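Local coordinates for protein aminotransferase class I and II (Streptococcus suis 89/1591, PDB 3OP7) that probably transfers amino groups between amino acids and keto acids, using a covalently held pyridoxal phosphate cofactor, at residues L101-Y115 with I151-N165. Numbering follows the deposited sequence.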
loop_
_atom_site.group_PDB
_atom_site.type_symbol
_atom_site.label_atom_id
_atom_site.label_comp_id
_atom_site.label_asym_id
_atom_site.label_seq_id
_atom_site.Cartn_x
_atom_site.Cartn_y
_atom_site.Cartn_z
ATOM N N LEU A 101 -2.969 15.381 -0.476
ATOM C CA LEU A 101 -3.644 16.662 -0.364
ATOM C C LEU A 101 -3.335 17.478 0.873
ATOM O O LEU A 101 -3.523 18.693 0.851
ATOM C CB LEU A 101 -5.177 16.489 -0.501
ATOM C CG LEU A 101 -5.615 15.884 -1.835
ATOM C CD1 LEU A 101 -7.133 15.633 -1.764
ATOM C CD2 LEU A 101 -5.228 16.762 -3.043
ATOM N N ILE A 102 -2.907 16.841 1.948
ATOM C CA ILE A 102 -2.775 17.540 3.212
ATOM C C ILE A 102 -1.368 18.090 3.351
ATOM O O ILE A 102 -0.380 17.359 3.189
ATOM C CB ILE A 102 -3.149 16.640 4.402
ATOM C CG1 ILE A 102 -4.625 16.260 4.340
ATOM C CG2 ILE A 102 -2.859 17.335 5.757
ATOM C CD1 ILE A 102 -5.621 17.436 4.160
ATOM N N GLU A 103 -1.281 19.384 3.656
ATOM C CA GLU A 103 -0.017 20.110 3.821
ATOM C C GLU A 103 0.172 20.529 5.272
ATOM O O GLU A 103 -0.809 20.735 5.996
ATOM C CB GLU A 103 -0.029 21.365 2.969
ATOM C CG GLU A 103 -0.556 21.190 1.587
ATOM C CD GLU A 103 0.489 21.044 0.552
ATOM O OE1 GLU A 103 1.385 20.188 0.761
ATOM O OE2 GLU A 103 0.405 21.801 -0.465
ATOM N N PRO A 104 1.416 20.691 5.714
ATOM C CA PRO A 104 1.666 21.185 7.059
ATOM C C PRO A 104 0.921 22.487 7.319
ATOM O O PRO A 104 0.889 23.352 6.451
ATOM C CB PRO A 104 3.188 21.460 7.062
ATOM C CG PRO A 104 3.732 20.601 6.077
ATOM C CD PRO A 104 2.680 20.464 4.980
ATOM N N GLY A 105 0.314 22.621 8.481
ATOM C CA GLY A 105 -0.434 23.837 8.790
ATOM C C GLY A 105 -1.897 23.844 8.346
ATOM O O GLY A 105 -2.678 24.680 8.832
ATOM N N ASP A 106 -2.260 22.946 7.425
ATOM C CA ASP A 106 -3.650 22.793 7.019
ATOM C C ASP A 106 -4.538 22.487 8.215
ATOM O O ASP A 106 -4.204 21.679 9.068
ATOM C CB ASP A 106 -3.792 21.657 5.996
ATOM C CG ASP A 106 -3.433 22.055 4.591
ATOM O OD1 ASP A 106 -3.090 23.226 4.356
ATOM O OD2 ASP A 106 -3.445 21.157 3.711
ATOM N N HIS A 107 -5.736 23.067 8.237
ATOM C CA HIS A 107 -6.710 22.724 9.232
ATOM C C HIS A 107 -7.612 21.612 8.679
ATOM O O HIS A 107 -8.154 21.732 7.570
ATOM C CB HIS A 107 -7.575 23.963 9.581
ATOM C CG HIS A 107 -8.591 23.700 10.641
ATOM N ND1 HIS A 107 -9.946 23.921 10.461
ATOM C CD2 HIS A 107 -8.448 23.234 11.908
ATOM C CE1 HIS A 107 -10.584 23.593 11.578
ATOM N NE2 HIS A 107 -9.693 23.172 12.467
ATOM N N VAL A 108 -7.810 20.565 9.473
ATOM C CA VAL A 108 -8.622 19.406 9.080
ATOM C C VAL A 108 -9.512 19.070 10.250
ATOM O O VAL A 108 -9.068 19.133 11.392
ATOM C CB VAL A 108 -7.693 18.184 8.753
ATOM C CG1 VAL A 108 -8.500 16.867 8.600
ATOM C CG2 VAL A 108 -6.822 18.480 7.528
ATOM N N ILE A 109 -10.774 18.733 9.978
ATOM C CA ILE A 109 -11.710 18.292 10.988
ATOM C C ILE A 109 -12.093 16.850 10.709
ATOM O O ILE A 109 -12.419 16.520 9.572
ATOM C CB ILE A 109 -12.974 19.154 10.959
ATOM C CG1 ILE A 109 -12.618 20.621 11.205
ATOM C CG2 ILE A 109 -14.050 18.649 11.974
ATOM C CD1 ILE A 109 -13.821 21.586 11.031
ATOM N N SER A 110 -11.996 15.996 11.735
ATOM C CA SER A 110 -12.308 14.581 11.595
ATOM C C SER A 110 -13.367 14.169 12.536
ATOM O O SER A 110 -13.321 14.538 13.720
ATOM C CB SER A 110 -11.082 13.723 11.854
ATOM O OG SER A 110 -11.418 12.336 11.739
ATOM N N LEU A 111 -14.344 13.428 12.002
ATOM C CA LEU A 111 -15.265 12.658 12.815
ATOM C C LEU A 111 -14.461 11.897 13.877
ATOM O O LEU A 111 -13.340 11.465 13.619
ATOM C CB LEU A 111 -16.041 11.680 11.919
ATOM C CG LEU A 111 -17.243 10.938 12.494
ATOM C CD1 LEU A 111 -18.329 11.914 12.894
ATOM C CD2 LEU A 111 -17.719 9.854 11.468
ATOM N N TYR A 112 -15.039 11.727 15.073
ATOM C CA TYR A 112 -14.266 11.142 16.165
ATOM C C TYR A 112 -15.174 10.569 17.235
ATOM O O TYR A 112 -16.165 11.221 17.645
ATOM C CB TYR A 112 -13.317 12.174 16.800
ATOM C CG TYR A 112 -12.343 11.532 17.742
ATOM C CD1 TYR A 112 -11.184 10.935 17.244
ATOM C CD2 TYR A 112 -12.580 11.463 19.113
ATOM C CE1 TYR A 112 -10.279 10.304 18.058
ATOM C CE2 TYR A 112 -11.645 10.841 19.961
ATOM C CZ TYR A 112 -10.512 10.250 19.414
ATOM O OH TYR A 112 -9.556 9.610 20.193
ATOM N N PRO A 113 -14.881 9.332 17.681
ATOM C CA PRO A 113 -13.976 8.352 17.132
ATOM C C PRO A 113 -14.414 7.923 15.768
ATOM O O PRO A 113 -15.570 8.041 15.403
ATOM C CB PRO A 113 -14.152 7.115 18.052
ATOM C CG PRO A 113 -15.003 7.443 19.024
ATOM C CD PRO A 113 -15.482 8.850 18.927
ATOM N N THR A 114 -13.457 7.471 14.985
ATOM C CA THR A 114 -13.732 6.961 13.678
ATOM C C THR A 114 -12.538 6.092 13.291
ATOM O O THR A 114 -11.663 5.842 14.107
ATOM C CB THR A 114 -13.879 8.107 12.626
ATOM O OG1 THR A 114 -14.334 7.536 11.412
ATOM C CG2 THR A 114 -12.543 8.872 12.363
ATOM N N TYR A 115 -12.469 5.653 12.051
ATOM C CA TYR A 115 -11.288 4.884 11.589
ATOM C C TYR A 115 -9.984 5.678 11.731
ATOM O O TYR A 115 -9.892 6.830 11.290
ATOM C CB TYR A 115 -11.512 4.443 10.145
ATOM C CG TYR A 115 -10.660 3.249 9.769
ATOM C CD1 TYR A 115 -10.872 2.033 10.369
ATOM C CD2 TYR A 115 -9.671 3.336 8.814
ATOM C CE1 TYR A 115 -10.119 0.929 10.052
ATOM C CE2 TYR A 115 -8.955 2.247 8.464
ATOM C CZ TYR A 115 -9.149 1.033 9.102
ATOM O OH TYR A 115 -8.395 -0.111 8.788
ATOM N N ILE A 151 -15.336 24.856 12.209
ATOM C CA ILE A 151 -14.870 25.204 10.854
ATOM C C ILE A 151 -14.264 26.604 10.850
ATOM O O ILE A 151 -14.696 27.510 11.606
ATOM C CB ILE A 151 -16.026 25.071 9.813
ATOM C CG1 ILE A 151 -15.455 25.005 8.385
ATOM C CG2 ILE A 151 -17.069 26.151 10.010
ATOM C CD1 ILE A 151 -16.356 24.396 7.316
ATOM N N ARG A 152 -13.316 26.794 9.956
ATOM C CA ARG A 152 -12.571 28.028 9.825
ATOM C C ARG A 152 -12.596 28.445 8.379
ATOM O O ARG A 152 -12.756 27.579 7.496
ATOM C CB ARG A 152 -11.107 27.787 10.208
ATOM C CG ARG A 152 -10.877 27.329 11.646
ATOM C CD ARG A 152 -9.357 27.136 11.824
ATOM N NE ARG A 152 -9.068 26.516 13.117
ATOM C CZ ARG A 152 -7.836 26.195 13.520
ATOM N NH1 ARG A 152 -6.798 26.426 12.744
ATOM N NH2 ARG A 152 -7.663 25.580 14.675
ATOM N N PRO A 153 -12.263 29.720 8.117
ATOM C CA PRO A 153 -12.302 30.210 6.754
ATOM C C PRO A 153 -11.449 29.411 5.808
ATOM O O PRO A 153 -11.779 29.313 4.631
ATOM C CB PRO A 153 -11.815 31.648 6.894
ATOM C CG PRO A 153 -12.373 32.059 8.242
ATOM C CD PRO A 153 -12.191 30.829 9.094
ATOM N N THR A 154 -10.386 28.824 6.336
ATOM C CA THR A 154 -9.400 28.097 5.519
ATOM C C THR A 154 -9.415 26.595 5.756
ATOM O O THR A 154 -8.478 25.883 5.329
ATOM C CB THR A 154 -7.931 28.635 5.751
ATOM O OG1 THR A 154 -7.559 28.475 7.130
ATOM C CG2 THR A 154 -7.796 30.114 5.319
ATOM N N THR A 155 -10.472 26.042 6.381
ATOM C CA THR A 155 -10.489 24.618 6.618
ATOM C C THR A 155 -10.313 23.892 5.290
ATOM O O THR A 155 -11.053 24.137 4.347
ATOM C CB THR A 155 -11.764 24.184 7.365
ATOM O OG1 THR A 155 -11.786 24.784 8.670
ATOM C CG2 THR A 155 -11.916 22.612 7.490
ATOM N N LYS A 156 -9.361 22.983 5.243
ATOM C CA LYS A 156 -9.032 22.266 4.009
ATOM C C LYS A 156 -9.880 21.046 3.746
ATOM O O LYS A 156 -10.239 20.766 2.580
ATOM C CB LYS A 156 -7.590 21.830 3.993
ATOM C CG LYS A 156 -7.292 20.968 2.752
ATOM C CD LYS A 156 -5.893 20.910 2.219
ATOM C CE LYS A 156 -5.452 22.161 1.494
ATOM N NZ LYS A 156 -3.968 22.026 1.275
HETATM N N MSE A 157 -10.205 20.307 4.811
HETATM C CA MSE A 157 -10.838 19.006 4.668
HETATM C C MSE A 157 -11.589 18.614 5.922
HETATM O O MSE A 157 -11.153 18.930 7.017
HETATM C CB MSE A 157 -9.774 17.935 4.348
HETATM C CG MSE A 157 -10.372 16.540 4.069
HETATM SE SE MSE A 157 -9.038 15.251 3.657
HETATM C CE MSE A 157 -8.568 15.947 1.914
ATOM N N ILE A 158 -12.750 17.974 5.735
ATOM C CA ILE A 158 -13.512 17.329 6.762
ATOM C C ILE A 158 -13.527 15.837 6.419
ATOM O O ILE A 158 -13.827 15.467 5.260
ATOM C CB ILE A 158 -14.961 17.844 6.808
ATOM C CG1 ILE A 158 -14.985 19.334 7.137
ATOM C CG2 ILE A 158 -15.812 17.078 7.881
ATOM C CD1 ILE A 158 -16.320 20.024 6.792
ATOM N N CYS A 159 -13.157 15.011 7.395
ATOM C CA CYS A 159 -13.136 13.560 7.226
ATOM C C CYS A 159 -14.276 12.908 7.957
ATOM O O CYS A 159 -14.490 13.150 9.165
ATOM C CB CYS A 159 -11.796 12.983 7.705
ATOM S SG CYS A 159 -10.341 13.646 6.950
ATOM N N ILE A 160 -15.037 12.080 7.230
ATOM C CA ILE A 160 -16.082 11.267 7.799
ATOM C C ILE A 160 -15.948 9.810 7.353
ATOM O O ILE A 160 -15.239 9.502 6.402
ATOM C CB ILE A 160 -17.473 11.789 7.393
ATOM C CG1 ILE A 160 -17.729 11.648 5.880
ATOM C CG2 ILE A 160 -17.692 13.254 7.880
ATOM C CD1 ILE A 160 -19.237 12.017 5.507
ATOM N N ASN A 161 -16.663 8.919 8.035
ATOM C CA ASN A 161 -16.657 7.499 7.765
ATOM C C ASN A 161 -18.160 7.164 7.827
ATOM O O ASN A 161 -18.817 7.316 8.857
ATOM C CB ASN A 161 -15.805 6.831 8.846
ATOM C CG ASN A 161 -15.615 5.325 8.697
ATOM O OD1 ASN A 161 -15.261 4.670 9.705
ATOM N ND2 ASN A 161 -15.770 4.774 7.489
ATOM N N ASN A 162 -18.714 6.748 6.697
ATOM C CA ASN A 162 -20.155 6.628 6.539
ATOM C C ASN A 162 -20.481 5.306 5.812
ATOM O O ASN A 162 -20.272 5.208 4.598
ATOM C CB ASN A 162 -20.710 7.808 5.738
ATOM C CG ASN A 162 -22.182 8.104 6.067
ATOM O OD1 ASN A 162 -22.645 7.907 7.231
ATOM N ND2 ASN A 162 -22.944 8.526 5.054
ATOM N N ALA A 163 -21.013 4.290 6.510
ATOM C CA ALA A 163 -21.238 4.275 7.975
ATOM C C ALA A 163 -19.989 4.280 8.806
ATOM O O ALA A 163 -18.924 3.937 8.301
ATOM C CB ALA A 163 -22.087 3.043 8.337
ATOM N N ASN A 164 -20.095 4.595 10.103
ATOM C CA ASN A 164 -18.885 4.815 10.912
ATOM C C ASN A 164 -18.366 3.532 11.566
ATOM O O ASN A 164 -19.136 2.700 11.958
ATOM C CB ASN A 164 -19.176 5.835 12.027
ATOM C CG ASN A 164 -17.879 6.404 12.650
ATOM O OD1 ASN A 164 -16.789 6.366 12.047
ATOM N ND2 ASN A 164 -17.992 6.928 13.853
ATOM N N ASN A 165 -17.053 3.397 11.681
ATOM C CA ASN A 165 -16.389 2.355 12.480
ATOM C C ASN A 165 -15.940 3.064 13.760
ATOM O O ASN A 165 -15.024 3.905 13.696
ATOM C CB ASN A 165 -15.183 1.819 11.677
ATOM C CG ASN A 165 -14.460 0.675 12.361
ATOM O OD1 ASN A 165 -14.476 0.542 13.552
ATOM N ND2 ASN A 165 -13.751 -0.128 11.563
HETATM O O HOH W 1 -3.636 20.536 -1.158
HETATM O O HOH W 2 -6.161 25.134 6.369
#
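Neighbouring parallel strands 107-112 and 157-161 lie inside the mixed sheet of the aminotransferase large domain, and I109 shows how they pair: its N donates to M157 O (3.0 Å) while its O receives C159 N (2.7 Å). L111 N continues the ladder to C159 O. At the N-terminal ends, the guanidinium of R152 lies flat over one face of the H107 ring, planes 6° apart, and R152 CD sits 3.6 Å from the ring centroid. At the ring edge, near its plane, H107 ND1 hydrogen-bonds T155 OG1 (2.7 Å), whereas NE2 reaches D130; with both nitrogens engaged, the imidazole's rotation is fixed. R152 itself pairs with E128. As in fold type I pyridoxal phosphate enzymes, the C-terminal ends of these strands face the cofactor. There the N164 amide serves two partners: ND2 gives a nearly straight bond to P113 O (3.1 Å, 175°), and OD1 accepts T114 OG1 (2.8 Å). CG of N164, anti to the backbone N (chi1 -164°), also packs 3.7 Å from L111 CD2. The N165 amide joins the cofactor site: ND2 hydrogen-bonds O3 of the modified lysine at position 222, and OD1 accepts R347 NH1, while N165 N hydrogen-bonds N161 OD1 from above the plane of that side-chain carbonyl.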